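Local coordinates for protein aldo-keto reductase 2E (PDB 3WCZ) that reduces 3-dehydroecdysone with NADPH as cosubstrate and may take part in regulating molting in the silkworm, at residues Y117-P122 against S158-T163; D53-Y58 against T85-N90. One frame throughout, in Å; residues are numbered along the deposited sequence.

Contact 1. Residues Y117-P122 against S158-T163; sequences YLIHFP and SNFNAT. With NAP (NADP nicotinamide-adenine-dinucleotide phosphate), chain B; EDO (1,2-ethanediol), chain F.
The side-chain amide of Asn159 lies flat over the ring of Phe121, the two planes only 6° apart, with OD1 3.3 Å from CE2 and set toward the rim of the ring. With CG beside its own backbone N (chi1 -60°), Asn159 turns OD1 to the cofactor, where it accepts a hydrogen bond from N7N of the NADP carboxamide at 2.9 Å. Its ND2 is held by Tyr206. Next to it, Ser158 OG lies 2.9 Å from O7N of the same carboxamide, with the backbone oxygen of Gln180 also within reach of its one proton, while the His120 ring meets N7N with its edge.

A second tight layer is apolar: Pro122 CB sits over one face of Phe160 in a CH-pi contact, 3.9 Å from the ring centroid, and Ile119 CG2 reaches the ring edge. The backbone link is slighter, a weak bond from Ser158 N to Ile119 O.

Packing fades toward the start of helix 162-170, where Asn161 is partly exposed and Thr163 exposed; near Asn159 a 1,2-ethanediol, probably from the crystallisation liquor, accepts a long, weak bond from ND2. Strand-end Ser and Asn residues placed at the nicotinamide carboxamide are characteristic of the aldo-keto reductase TIM barrel.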
ATOM      1  N   TYR A 117       1.570  -7.127  -8.461  1.00  7.56           N
ATOM      2  CA  TYR A 117       0.456  -7.907  -7.923  1.00  7.36           C
ATOM      3  C   TYR A 117       0.851  -8.439  -6.563  1.00  6.66           C
ATOM      4  O   TYR A 117       1.932  -9.009  -6.387  1.00  6.99           O
ATOM      5  CB  TYR A 117       0.125  -9.056  -8.848  1.00  7.03           C
ATOM      6  CG  TYR A 117      -1.265  -9.621  -8.725  1.00  7.79           C
ATOM      7  CD1 TYR A 117      -2.360  -8.809  -8.504  1.00  7.86           C
ATOM      8  CD2 TYR A 117      -1.509 -10.977  -8.891  1.00  9.39           C
ATOM      9  CE1 TYR A 117      -3.645  -9.320  -8.441  1.00  8.97           C
ATOM     10  CE2 TYR A 117      -2.786 -11.499  -8.822  1.00  8.01           C
ATOM     11  CZ  TYR A 117      -3.850 -10.662  -8.601  1.00  7.03           C
ATOM     12  OH  TYR A 117      -5.119 -11.213  -8.575  1.00  8.73           O
ATOM     13  N   LEU A 118      -0.027  -8.235  -5.576  1.00  7.18           N
ATOM     14  CA  LEU A 118       0.205  -8.648  -4.197  1.00  6.98           C
ATOM     15  C   LEU A 118      -0.809  -9.661  -3.728  1.00  6.28           C
ATOM     16  O   LEU A 118      -2.008  -9.504  -3.996  1.00  7.21           O
ATOM     17  CB  LEU A 118       0.094  -7.441  -3.261  1.00  7.93           C
ATOM     18  CG  LEU A 118       1.049  -6.281  -3.555  1.00  6.72           C
ATOM     19  CD1 LEU A 118       0.777  -5.147  -2.579  1.00  8.66           C
ATOM     20  CD2 LEU A 118       2.485  -6.686  -3.465  1.00  7.17           C
ATOM     21  N   ILE A 119      -0.348 -10.632  -2.947  1.00  6.30           N
ATOM     22  CA  ILE A 119      -1.273 -11.443  -2.179  1.00  7.12           C
ATOM     23  C   ILE A 119      -1.778 -10.547  -1.038  1.00  7.40           C
ATOM     24  O   ILE A 119      -0.971 -10.076  -0.224  1.00  7.69           O
ATOM     25  CB  ILE A 119      -0.597 -12.697  -1.589  1.00  7.91           C
ATOM     26  CG1 ILE A 119       0.039 -13.553  -2.688  1.00  7.86           C
ATOM     27  CG2 ILE A 119      -1.626 -13.494  -0.776  1.00  9.14           C
ATOM     28  CD1 ILE A 119       0.628 -14.856  -2.138  1.00  9.30           C
ATOM     29  N   HIS A 120      -3.079 -10.290  -0.954  1.00  6.75           N
ATOM     30  CA  HIS A 120      -3.598  -9.258  -0.046  1.00  6.76           C
ATOM     31  C   HIS A 120      -3.422  -9.632   1.428  1.00  7.16           C
ATOM     32  O   HIS A 120      -3.073  -8.788   2.249  1.00  7.46           O
ATOM     33  CB  HIS A 120      -5.083  -8.991  -0.392  1.00  7.47           C
ATOM     34  CG  HIS A 120      -5.590  -7.652   0.049  1.00  6.94           C
ATOM     35  ND1 HIS A 120      -6.533  -6.951  -0.669  1.00  6.61           N
ATOM     36  CD2 HIS A 120      -5.308  -6.904   1.144  1.00  8.68           C
ATOM     37  CE1 HIS A 120      -6.806  -5.820  -0.029  1.00  8.69           C
ATOM     38  NE2 HIS A 120      -6.062  -5.760   1.061  1.00  9.61           N
ATOM     39  N   PHE A 121      -3.673 -10.903   1.757  1.00  7.97           N
ATOM     40  CA  PHE A 121      -3.412 -11.464   3.084  1.00  8.04           C
ATOM     41  C   PHE A 121      -2.914 -12.898   2.933  1.00  7.46           C
ATOM     42  O   PHE A 121      -3.242 -13.581   1.937  1.00  8.22           O
ATOM     43  CB  PHE A 121      -4.688 -11.539   3.951  1.00  8.63           C
ATOM     44  CG  PHE A 121      -5.181 -10.216   4.451  1.00  8.59           C
ATOM     45  CD1 PHE A 121      -6.065  -9.486   3.693  1.00  8.21           C
ATOM     46  CD2 PHE A 121      -4.802  -9.741   5.693  1.00  9.30           C
ATOM     47  CE1 PHE A 121      -6.543  -8.250   4.147  1.00  9.84           C
ATOM     48  CE2 PHE A 121      -5.237  -8.495   6.155  1.00  9.27           C
ATOM     49  CZ  PHE A 121      -6.121  -7.762   5.382  1.00  9.41           C
ATOM     50  N   PRO A 122      -2.243 -13.419   3.969  1.00  8.67           N
ATOM     51  CA  PRO A 122      -1.795 -14.823   3.902  1.00  7.55           C
ATOM     52  C   PRO A 122      -2.924 -15.809   4.204  1.00  9.48           C
ATOM     53  O   PRO A 122      -2.711 -17.006   4.057  1.00  9.05           O
ATOM     54  CB  PRO A 122      -0.685 -14.903   4.964  1.00  8.67           C
ATOM     55  CG  PRO A 122      -1.008 -13.798   5.951  1.00  7.62           C
ATOM     56  CD  PRO A 122      -1.652 -12.698   5.110  1.00  7.28           C
ATOM     57  N   SER A 158       1.268  -8.905   1.084  1.00  6.96           N
ATOM     58  CA  SER A 158       0.784  -7.884   1.997  1.00  5.98           C
ATOM     59  C   SER A 158       0.320  -8.588   3.268  1.00  6.54           C
ATOM     60  O   SER A 158      -0.200  -9.720   3.214  1.00  7.08           O
ATOM     61  CB  SER A 158      -0.365  -7.139   1.319  1.00  6.38           C
ATOM     62  OG  SER A 158      -0.856  -6.055   2.090  1.00  8.05           O
ATOM     63  N   ASN A 159       0.494  -7.934   4.404  1.00  7.43           N
ATOM     64  CA  ASN A 159       0.049  -8.472   5.682  1.00  6.66           C
ATOM     65  C   ASN A 159       0.716  -9.802   6.022  1.00  7.07           C
ATOM     66  O   ASN A 159       0.136 -10.634   6.722  1.00  8.36           O
ATOM     67  CB  ASN A 159      -1.472  -8.602   5.735  1.00  7.48           C
ATOM     68  CG  ASN A 159      -2.160  -7.287   5.553  1.00  8.40           C
ATOM     69  OD1 ASN A 159      -2.815  -7.001   4.525  1.00  9.80           O
ATOM     70  ND2 ASN A 159      -2.042  -6.467   6.547  1.00  7.44           N
ATOM     71  N   PHE A 160       1.964  -9.975   5.599  1.00  7.80           N
ATOM     72  CA  PHE A 160       2.744 -11.136   6.019  1.00  8.21           C
ATOM     73  C   PHE A 160       3.624 -10.783   7.214  1.00  8.00           C
ATOM     74  O   PHE A 160       4.317  -9.758   7.211  1.00  8.31           O
ATOM     75  CB  PHE A 160       3.649 -11.682   4.901  1.00  8.18           C
ATOM     76  CG  PHE A 160       2.947 -12.600   3.922  1.00  8.50           C
ATOM     77  CD1 PHE A 160       1.743 -12.244   3.338  1.00  8.53           C
ATOM     78  CD2 PHE A 160       3.530 -13.806   3.539  1.00  9.58           C
ATOM     79  CE1 PHE A 160       1.128 -13.081   2.429  1.00  9.20           C
ATOM     80  CE2 PHE A 160       2.895 -14.655   2.635  1.00  9.44           C
ATOM     81  CZ  PHE A 160       1.723 -14.289   2.074  1.00 10.11           C
ATOM     82  N   ASN A 161       3.659 -11.640   8.229  1.00  7.89           N
ATOM     83  CA  ASN A 161       4.520 -11.399   9.374  1.00  9.17           C
ATOM     84  C   ASN A 161       5.914 -11.970   9.149  1.00  8.53           C
ATOM     85  O   ASN A 161       6.221 -12.527   8.092  1.00  8.47           O
ATOM     86  CB  ASN A 161       3.850 -11.918  10.657  1.00  9.58           C
ATOM     87  CG  ASN A 161       3.722 -13.424  10.708  1.00  9.22           C
ATOM     88  OD1 ASN A 161       4.533 -14.162  10.159  1.00  9.88           O
ATOM     89  ND2 ASN A 161       2.681 -13.892  11.390  1.00 10.07           N
ATOM     90  N   ALA A 162       6.781 -11.821  10.137  1.00  8.22           N
ATOM     91  CA  ALA A 162       8.175 -12.166   9.910  1.00  8.83           C
ATOM     92  C   ALA A 162       8.374 -13.650   9.638  1.00  9.77           C
ATOM     93  O   ALA A 162       9.173 -14.021   8.778  1.00  9.76           O
ATOM     94  CB  ALA A 162       9.042 -11.715  11.095  1.00 10.57           C
ATOM     95  N   THR A 163       7.664 -14.490  10.380  1.00  9.72           N
ATOM     96  CA  THR A 163       7.767 -15.936  10.192  1.00 11.08           C
ATOM     97  C   THR A 163       7.285 -16.338   8.805  1.00 10.79           C
ATOM     98  O   THR A 163       7.855 -17.225   8.148  1.00  9.94           O
ATOM     99  CB  THR A 163       6.967 -16.669  11.298  1.00 14.55           C
ATOM    100  OG1 THR A 163       7.645 -16.475  12.551  1.00 22.44           O
ATOM    101  CG2 THR A 163       6.848 -18.154  10.996  1.00 22.62           C
TER
HETATM  102  PA  NAP B 401      -4.751   6.926   5.152  1.00  7.92           P
HETATM  103  O1A NAP B 401      -4.065   7.299   3.905  1.00  9.16           O
HETATM  104  O2A NAP B 401      -4.068   6.361   6.300  1.00  8.11           O
HETATM  105  O5B NAP B 401      -5.709   8.040   5.680  1.00  8.86           O
HETATM  106  C5B NAP B 401      -6.621   8.674   4.836  1.00  9.54           C
HETATM  107  C4B NAP B 401      -7.398   9.802   5.497  1.00  8.79           C
HETATM  108  O4B NAP B 401      -6.517  10.917   5.732  1.00 10.31           O
HETATM  109  C3B NAP B 401      -8.570  10.319   4.755  1.00 10.82           C
HETATM  110  O3B NAP B 401      -9.564  10.616   5.706  1.00 11.36           O
HETATM  111  C2B NAP B 401      -8.050  11.512   4.109  1.00  9.96           C
HETATM  112  O2B NAP B 401      -9.033  12.477   3.787  1.00 10.80           O
HETATM  113  C1B NAP B 401      -7.069  12.055   5.114  1.00 11.14           C
HETATM  114  N9A NAP B 401      -5.949  12.812   4.594  1.00 10.79           N
HETATM  115  C8A NAP B 401      -5.237  12.504   3.491  1.00  9.16           C
HETATM  116  N7A NAP B 401      -4.207  13.313   3.343  1.00 10.16           N
HETATM  117  C5A NAP B 401      -4.235  14.204   4.383  1.00 11.09           C
HETATM  118  C6A NAP B 401      -3.420  15.277   4.755  1.00 11.83           C
HETATM  119  N6A NAP B 401      -2.308  15.709   4.025  1.00 13.84           N
HETATM  120  N1A NAP B 401      -3.768  15.938   5.873  1.00 15.35           N
HETATM  121  C2A NAP B 401      -4.826  15.568   6.594  1.00 13.05           C
HETATM  122  N3A NAP B 401      -5.625  14.536   6.276  1.00 13.04           N
HETATM  123  C4A NAP B 401      -5.315  13.844   5.168  1.00 11.35           C
HETATM  124  O3  NAP B 401      -5.912   5.887   4.706  1.00  9.84           O
HETATM  125  PN  NAP B 401      -6.106   4.325   4.460  1.00  8.29           P
HETATM  126  O1N NAP B 401      -7.108   4.238   3.368  1.00  9.32           O
HETATM  127  O2N NAP B 401      -6.399   3.688   5.772  1.00  9.53           O
HETATM  128  O5D NAP B 401      -4.705   3.750   3.976  1.00  7.70           O
HETATM  129  C5D NAP B 401      -4.116   4.193   2.800  1.00  8.81           C
HETATM  130  C4D NAP B 401      -4.112   3.188   1.641  1.00  7.95           C
HETATM  131  O4D NAP B 401      -3.344   2.042   1.955  1.00  8.14           O
HETATM  132  C3D NAP B 401      -5.452   2.624   1.293  1.00  6.71           C
HETATM  133  O3D NAP B 401      -6.292   3.560   0.649  1.00  7.48           O
HETATM  134  C2D NAP B 401      -5.085   1.466   0.506  1.00  8.19           C
HETATM  135  O2D NAP B 401      -4.644   1.846  -0.767  1.00  7.76           O
HETATM  136  C1D NAP B 401      -3.950   0.903   1.332  1.00  8.41           C
HETATM  137  N1N NAP B 401      -4.261  -0.086   2.372  1.00  8.48           N
HETATM  138  C2N NAP B 401      -3.930  -1.378   2.195  1.00  7.55           C
HETATM  139  C3N NAP B 401      -4.205  -2.298   3.174  1.00  9.28           C
HETATM  140  C7N NAP B 401      -3.764  -3.690   2.923  1.00  9.39           C
HETATM  141  O7N NAP B 401      -2.845  -3.972   2.116  1.00 10.19           O
HETATM  142  N7N NAP B 401      -4.305  -4.638   3.717  1.00  5.79           N
HETATM  143  C4N NAP B 401      -4.899  -1.935   4.343  1.00  9.17           C
HETATM  144  C5N NAP B 401      -5.226  -0.585   4.531  1.00  9.24           C
HETATM  145  C6N NAP B 401      -4.884   0.301   3.517  1.00  9.66           C
HETATM  146  P2B NAP B 401      -9.218  13.057   2.306  1.00 11.61           P
HETATM  147  O1X NAP B 401     -10.440  13.987   2.443  1.00 13.70           O
HETATM  148  O2X NAP B 401      -8.019  13.830   1.968  1.00 11.72           O
HETATM  149  O3X NAP B 401      -9.474  11.883   1.394  1.00 12.36           O
HETATM  150  C1  EDO F 405       2.336  -7.782   9.793  1.00 21.32           C
HETATM  151  O1  EDO F 405       2.002  -6.833  10.820  1.00 17.16           O
HETATM  152  C2  EDO F 405       1.115  -8.559   9.404  1.00 20.54           C
HETATM  153  O2  EDO F 405       0.028  -7.681   9.076  1.00 15.57           O

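Contact 2. Residues D53-Y58 against T85-N90; sequences DTAAVY and TTKLWN. With NAP (NADP nicotinamide-adenine-dinucleotide phosphate), chain B.
Lys87 reaches across the strand ends to Asp53, the two side chains meeting at about a right angle, and its NZ forms a salt bridge of 2.7 Å with OD2. NZ comes to the syn side of the carboxylate, 27° out of its plane. An extended chain bent only at its last torsion (chi4 76°) also brings NZ within 2.9 Å of Thr54 O, from above that carbonyl plane, and within 3.0 Å of Tyr58 OH. Three oxygens thus hold NZ. OD2 further accepts the NADP ribose hydroxyl O2D, and OD1 is bonded to Gln180.

Tyr58, probably the proton donor, as in related reductases, crosses Lys87 obliquely with its ring centred over Ala55 CB; its OH lies 3.2 Å from C2N of the nicotinamide and is hydrogen-bonded to a citric acid molecule probably carried over from crystallisation. Asp, Tyr and Lys, with nearby His120, match the catalytic tetrad of aldo-keto reductases.

At the other end, Val57 lays CG2 over the six-membered ring of Trp89, 3.5 Å from its centroid and 12° off the normal, while Asn90 covers the opposite face. A water bridges Val57 N and Lys87 O.

Thr54 N to Thr85 O continues the parallel pairing of strands 51-53 and 83-88. Strand 114-119 flanks the latter, and helices 61-73 and 95-109 pack outside against Thr54, Ala56 and Thr86.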
ATOM      1  N   ASP A  53      -2.209   2.505  -5.809  1.00  7.08           N
ATOM      2  CA  ASP A  53      -2.451   1.264  -5.058  1.00  6.66           C
ATOM      3  C   ASP A  53      -3.951   1.005  -4.999  1.00  7.90           C
ATOM      4  O   ASP A  53      -4.703   1.873  -4.543  1.00  7.61           O
ATOM      5  CB  ASP A  53      -1.910   1.356  -3.619  1.00  7.21           C
ATOM      6  CG  ASP A  53      -2.127   0.080  -2.852  1.00  7.80           C
ATOM      7  OD1 ASP A  53      -1.319  -0.847  -3.040  1.00  8.31           O
ATOM      8  OD2 ASP A  53      -3.099  -0.014  -2.070  1.00  7.73           O
ATOM      9  N   THR A  54      -4.382  -0.156  -5.485  1.00  7.74           N
ATOM     10  CA  THR A  54      -5.767  -0.569  -5.418  1.00  7.44           C
ATOM     11  C   THR A  54      -5.842  -2.046  -5.070  1.00  6.71           C
ATOM     12  O   THR A  54      -4.850  -2.652  -4.679  1.00  7.79           O
ATOM     13  CB  THR A  54      -6.505  -0.188  -6.737  1.00  7.62           C
ATOM     14  OG1 THR A  54      -7.926  -0.342  -6.586  1.00  8.92           O
ATOM     15  CG2 THR A  54      -6.072  -1.000  -7.914  1.00  8.10           C
ATOM     16  N   ALA A  55      -7.043  -2.621  -5.174  1.00  7.60           N
ATOM     17  CA  ALA A  55      -7.264  -4.018  -4.790  1.00  8.27           C
ATOM     18  C   ALA A  55      -8.593  -4.480  -5.326  1.00  7.95           C
ATOM     19  O   ALA A  55      -9.542  -3.696  -5.427  1.00  8.85           O
ATOM     20  CB  ALA A  55      -7.247  -4.185  -3.296  1.00  8.20           C
ATOM     21  N   ALA A  56      -8.673  -5.763  -5.673  1.00  8.91           N
ATOM     22  CA  ALA A  56      -9.951  -6.333  -6.087  1.00  8.48           C
ATOM     23  C   ALA A  56     -11.038  -6.076  -5.035  1.00  8.60           C
ATOM     24  O   ALA A  56     -12.180  -5.689  -5.361  1.00 10.82           O
ATOM     25  CB  ALA A  56      -9.791  -7.830  -6.354  1.00 10.56           C
ATOM     26  N   VAL A  57     -10.690  -6.268  -3.767  1.00  8.75           N
ATOM     27  CA  VAL A  57     -11.689  -6.194  -2.701  1.00  9.75           C
ATOM     28  C   VAL A  57     -12.235  -4.768  -2.502  1.00 11.50           C
ATOM     29  O   VAL A  57     -13.297  -4.586  -1.886  1.00 10.84           O
ATOM     30  CB  VAL A  57     -11.124  -6.790  -1.388  1.00  9.82           C
ATOM     31  CG1 VAL A  57     -10.220  -5.786  -0.681  1.00 10.68           C
ATOM     32  CG2 VAL A  57     -12.252  -7.258  -0.485  1.00 11.77           C
ATOM     33  N   TYR A  58     -11.529  -3.740  -2.989  1.00  9.70           N
ATOM     34  CA  TYR A  58     -12.025  -2.384  -2.849  1.00  9.33           C
ATOM     35  C   TYR A  58     -13.209  -2.086  -3.753  1.00 10.32           C
ATOM     36  O   TYR A  58     -13.894  -1.090  -3.559  1.00 10.86           O
ATOM     37  CB  TYR A  58     -10.930  -1.334  -3.115  1.00  9.70           C
ATOM     38  CG  TYR A  58      -9.680  -1.470  -2.296  1.00  7.69           C
ATOM     39  CD1 TYR A  58      -9.668  -2.176  -1.125  1.00  9.27           C
ATOM     40  CD2 TYR A  58      -8.508  -0.803  -2.672  1.00  7.41           C
ATOM     41  CE1 TYR A  58      -8.503  -2.295  -0.376  1.00  9.20           C
ATOM     42  CE2 TYR A  58      -7.347  -0.913  -1.945  1.00  8.60           C
ATOM     43  CZ  TYR A  58      -7.335  -1.661  -0.800  1.00  8.20           C
ATOM     44  OH  TYR A  58      -6.162  -1.788  -0.079  1.00  8.33           O
ATOM     45  N   THR A  85      -0.493  -0.994  -8.902  1.00  7.21           N
ATOM     46  CA  THR A  85      -0.464  -2.077  -7.937  1.00  7.63           C
ATOM     47  C   THR A  85      -1.884  -2.521  -7.625  1.00  7.42           C
ATOM     48  O   THR A  85      -2.727  -1.694  -7.292  1.00  7.66           O
ATOM     49  CB  THR A  85       0.212  -1.626  -6.633  1.00  6.65           C
ATOM     50  OG1 THR A  85       1.564  -1.305  -6.921  1.00  8.10           O
ATOM     51  CG2 THR A  85       0.192  -2.693  -5.564  1.00  7.76           C
ATOM     52  N   THR A  86      -2.169  -3.822  -7.722  1.00  7.10           N
ATOM     53  CA  THR A  86      -3.429  -4.358  -7.226  1.00  7.25           C
ATOM     54  C   THR A  86      -3.159  -5.665  -6.481  1.00  7.78           C
ATOM     55  O   THR A  86      -2.005  -6.092  -6.350  1.00  6.61           O
ATOM     56  CB  THR A  86      -4.519  -4.450  -8.291  1.00  7.87           C
ATOM     57  OG1 THR A  86      -5.760  -4.578  -7.597  1.00  8.35           O
ATOM     58  CG2 THR A  86      -4.291  -5.588  -9.278  1.00  9.07           C
ATOM     59  N   LYS A  87      -4.237  -6.260  -5.954  1.00  7.14           N
ATOM     60  CA  LYS A  87      -4.118  -7.313  -4.946  1.00  7.00           C
ATOM     61  C   LYS A  87      -5.132  -8.421  -5.177  1.00  7.50           C
ATOM     62  O   LYS A  87      -6.308  -8.172  -5.510  1.00  8.34           O
ATOM     63  CB  LYS A  87      -4.290  -6.740  -3.528  1.00  7.32           C
ATOM     64  CG  LYS A  87      -3.570  -5.428  -3.275  1.00  7.78           C
ATOM     65  CD  LYS A  87      -3.556  -5.034  -1.814  1.00  7.77           C
ATOM     66  CE  LYS A  87      -2.989  -3.663  -1.573  1.00  8.06           C
ATOM     67  NZ  LYS A  87      -3.922  -2.576  -1.926  1.00  8.10           N
ATOM     68  N   LEU A  88      -4.650  -9.638  -4.943  1.00  7.33           N
ATOM     69  CA  LEU A  88      -5.413 -10.887  -5.022  1.00  7.63           C
ATOM     70  C   LEU A  88      -6.165 -11.072  -3.722  1.00  8.49           C
ATOM     71  O   LEU A  88      -5.558 -11.099  -2.649  1.00  7.61           O
ATOM     72  CB  LEU A  88      -4.397 -12.024  -5.151  1.00  7.82           C
ATOM     73  CG  LEU A  88      -4.980 -13.438  -5.191  1.00  7.82           C
ATOM     74  CD1 LEU A  88      -5.580 -13.767  -6.571  1.00  9.39           C
ATOM     75  CD2 LEU A  88      -3.903 -14.440  -4.766  1.00  9.37           C
ATOM     76  N   TRP A  89      -7.490 -11.225  -3.799  1.00  8.25           N
ATOM     77  CA  TRP A  89      -8.283 -11.370  -2.597  1.00  8.59           C
ATOM     78  C   TRP A  89      -8.233 -12.793  -2.010  1.00  8.14           C
ATOM     79  O   TRP A  89      -7.788 -13.746  -2.672  1.00  8.22           O
ATOM     80  CB  TRP A  89      -9.728 -10.849  -2.801  1.00  9.41           C
ATOM     81  CG  TRP A  89     -10.497 -10.798  -1.506  1.00  8.81           C
ATOM     82  CD1 TRP A  89     -11.667 -11.472  -1.207  1.00 10.86           C
ATOM     83  CD2 TRP A  89     -10.124 -10.102  -0.319  1.00 10.11           C
ATOM     84  NE1 TRP A  89     -12.014 -11.226   0.090  1.00 13.23           N
ATOM     85  CE2 TRP A  89     -11.092 -10.389   0.661  1.00 12.67           C
ATOM     86  CE3 TRP A  89      -9.057  -9.263   0.019  1.00 10.69           C
ATOM     87  CZ2 TRP A  89     -11.027  -9.861   1.949  1.00 12.81           C
ATOM     88  CZ3 TRP A  89      -8.982  -8.756   1.289  1.00 11.85           C
ATOM     89  CH2 TRP A  89      -9.963  -9.048   2.240  1.00 13.36           C
ATOM     90  N   ASN A  90      -8.673 -12.908  -0.761  1.00  9.21           N
ATOM     91  CA  ASN A  90      -8.499 -14.093   0.062  1.00  9.00           C
ATOM     92  C   ASN A  90      -9.238 -15.335  -0.445  1.00  8.84           C
ATOM     93  O   ASN A  90      -8.893 -16.445  -0.041  1.00  9.62           O
ATOM     94  CB  ASN A  90      -8.981 -13.821   1.477  1.00  9.93           C
ATOM     95  CG  ASN A  90      -8.228 -12.705   2.164  1.00  9.71           C
ATOM     96  OD1 ASN A  90      -7.183 -12.223   1.711  1.00 10.16           O
ATOM     97  ND2 ASN A  90      -8.800 -12.250   3.287  1.00 12.45           N
TER
HETATM   98  PA  NAP B 401      -4.751   6.926   5.152  1.00  7.92           P
HETATM   99  O1A NAP B 401      -4.065   7.299   3.905  1.00  9.16           O
HETATM  100  O2A NAP B 401      -4.068   6.361   6.300  1.00  8.11           O
HETATM  101  O5B NAP B 401      -5.709   8.040   5.680  1.00  8.86           O
HETATM  102  C5B NAP B 401      -6.621   8.674   4.836  1.00  9.54           C
HETATM  103  C4B NAP B 401      -7.398   9.802   5.497  1.00  8.79           C
HETATM  104  O4B NAP B 401      -6.517  10.917   5.732  1.00 10.31           O
HETATM  105  C3B NAP B 401      -8.570  10.319   4.755  1.00 10.82           C
HETATM  106  O3B NAP B 401      -9.564  10.616   5.706  1.00 11.36           O
HETATM  107  C2B NAP B 401      -8.050  11.512   4.109  1.00  9.96           C
HETATM  108  O2B NAP B 401      -9.033  12.477   3.787  1.00 10.80           O
HETATM  109  C1B NAP B 401      -7.069  12.055   5.114  1.00 11.14           C
HETATM  110  N9A NAP B 401      -5.949  12.812   4.594  1.00 10.79           N
HETATM  111  C8A NAP B 401      -5.237  12.504   3.491  1.00  9.16           C
HETATM  112  N7A NAP B 401      -4.207  13.313   3.343  1.00 10.16           N
HETATM  113  C5A NAP B 401      -4.235  14.204   4.383  1.00 11.09           C
HETATM  114  C6A NAP B 401      -3.420  15.277   4.755  1.00 11.83           C
HETATM  115  N6A NAP B 401      -2.308  15.709   4.025  1.00 13.84           N
HETATM  116  N1A NAP B 401      -3.768  15.938   5.873  1.00 15.35           N
HETATM  117  C2A NAP B 401      -4.826  15.568   6.594  1.00 13.05           C
HETATM  118  N3A NAP B 401      -5.625  14.536   6.276  1.00 13.04           N
HETATM  119  C4A NAP B 401      -5.315  13.844   5.168  1.00 11.35           C
HETATM  120  O3  NAP B 401      -5.912   5.887   4.706  1.00  9.84           O
HETATM  121  PN  NAP B 401      -6.106   4.325   4.460  1.00  8.29           P
HETATM  122  O1N NAP B 401      -7.108   4.238   3.368  1.00  9.32           O
HETATM  123  O2N NAP B 401      -6.399   3.688   5.772  1.00  9.53           O
HETATM  124  O5D NAP B 401      -4.705   3.750   3.976  1.00  7.70           O
HETATM  125  C5D NAP B 401      -4.116   4.193   2.800  1.00  8.81           C
HETATM  126  C4D NAP B 401      -4.112   3.188   1.641  1.00  7.95           C
HETATM  127  O4D NAP B 401      -3.344   2.042   1.955  1.00  8.14           O
HETATM  128  C3D NAP B 401      -5.452   2.624   1.293  1.00  6.71           C
HETATM  129  O3D NAP B 401      -6.292   3.560   0.649  1.00  7.48           O
HETATM  130  C2D NAP B 401      -5.085   1.466   0.506  1.00  8.19           C
HETATM  131  O2D NAP B 401      -4.644   1.846  -0.767  1.00  7.76           O
HETATM  132  C1D NAP B 401      -3.950   0.903   1.332  1.00  8.41           C
HETATM  133  N1N NAP B 401      -4.261  -0.086   2.372  1.00  8.48           N
HETATM  134  C2N NAP B 401      -3.930  -1.378   2.195  1.00  7.55           C
HETATM  135  C3N NAP B 401      -4.205  -2.298   3.174  1.00  9.28           C
HETATM  136  C7N NAP B 401      -3.764  -3.690   2.923  1.00  9.39           C
HETATM  137  O7N NAP B 401      -2.845  -3.972   2.116  1.00 10.19           O
HETATM  138  N7N NAP B 401      -4.305  -4.638   3.717  1.00  5.79           N
HETATM  139  C4N NAP B 401      -4.899  -1.935   4.343  1.00  9.17           C
HETATM  140  C5N NAP B 401      -5.226  -0.585   4.531  1.00  9.24           C
HETATM  141  C6N NAP B 401      -4.884   0.301   3.517  1.00  9.66           C
HETATM  142  P2B NAP B 401      -9.218  13.057   2.306  1.00 11.61           P
HETATM  143  O1X NAP B 401     -10.440  13.987   2.443  1.00 13.70           O
HETATM  144  O2X NAP B 401      -8.019  13.830   1.968  1.00 11.72           O
HETATM  145  O3X NAP B 401      -9.474  11.883   1.394  1.00 12.36           O
HETATM  146  O   HOH W   1      -8.082  -7.676  -2.997  1.00  8.72           O

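How the contacts relate
From the N terminus, strand 51-53 leads into residues 53-58, and the chain passes through helix 61-73 before strand 83-88 returns beside it, where contact 2 closes the loop. Helix 95-109 then carries it to strand 114-119, and contact 1 closes a second loop through helix 136-148 when residues 158-163 arrive. The loops follow in series, neither nested nor crossed. They are joined laterally, since strands 83-88 and 114-119 are neighbours: Leu118 N lies 3.0 Å from Thr86 O, and Leu118 O 2.8 Å from Leu88 N. Together the contacts tie four consecutive parallel barrel strands at the end where NADP lies, contact 1 meeting the carboxamide and contact 2 the adjoining ribose and nicotinamide ring.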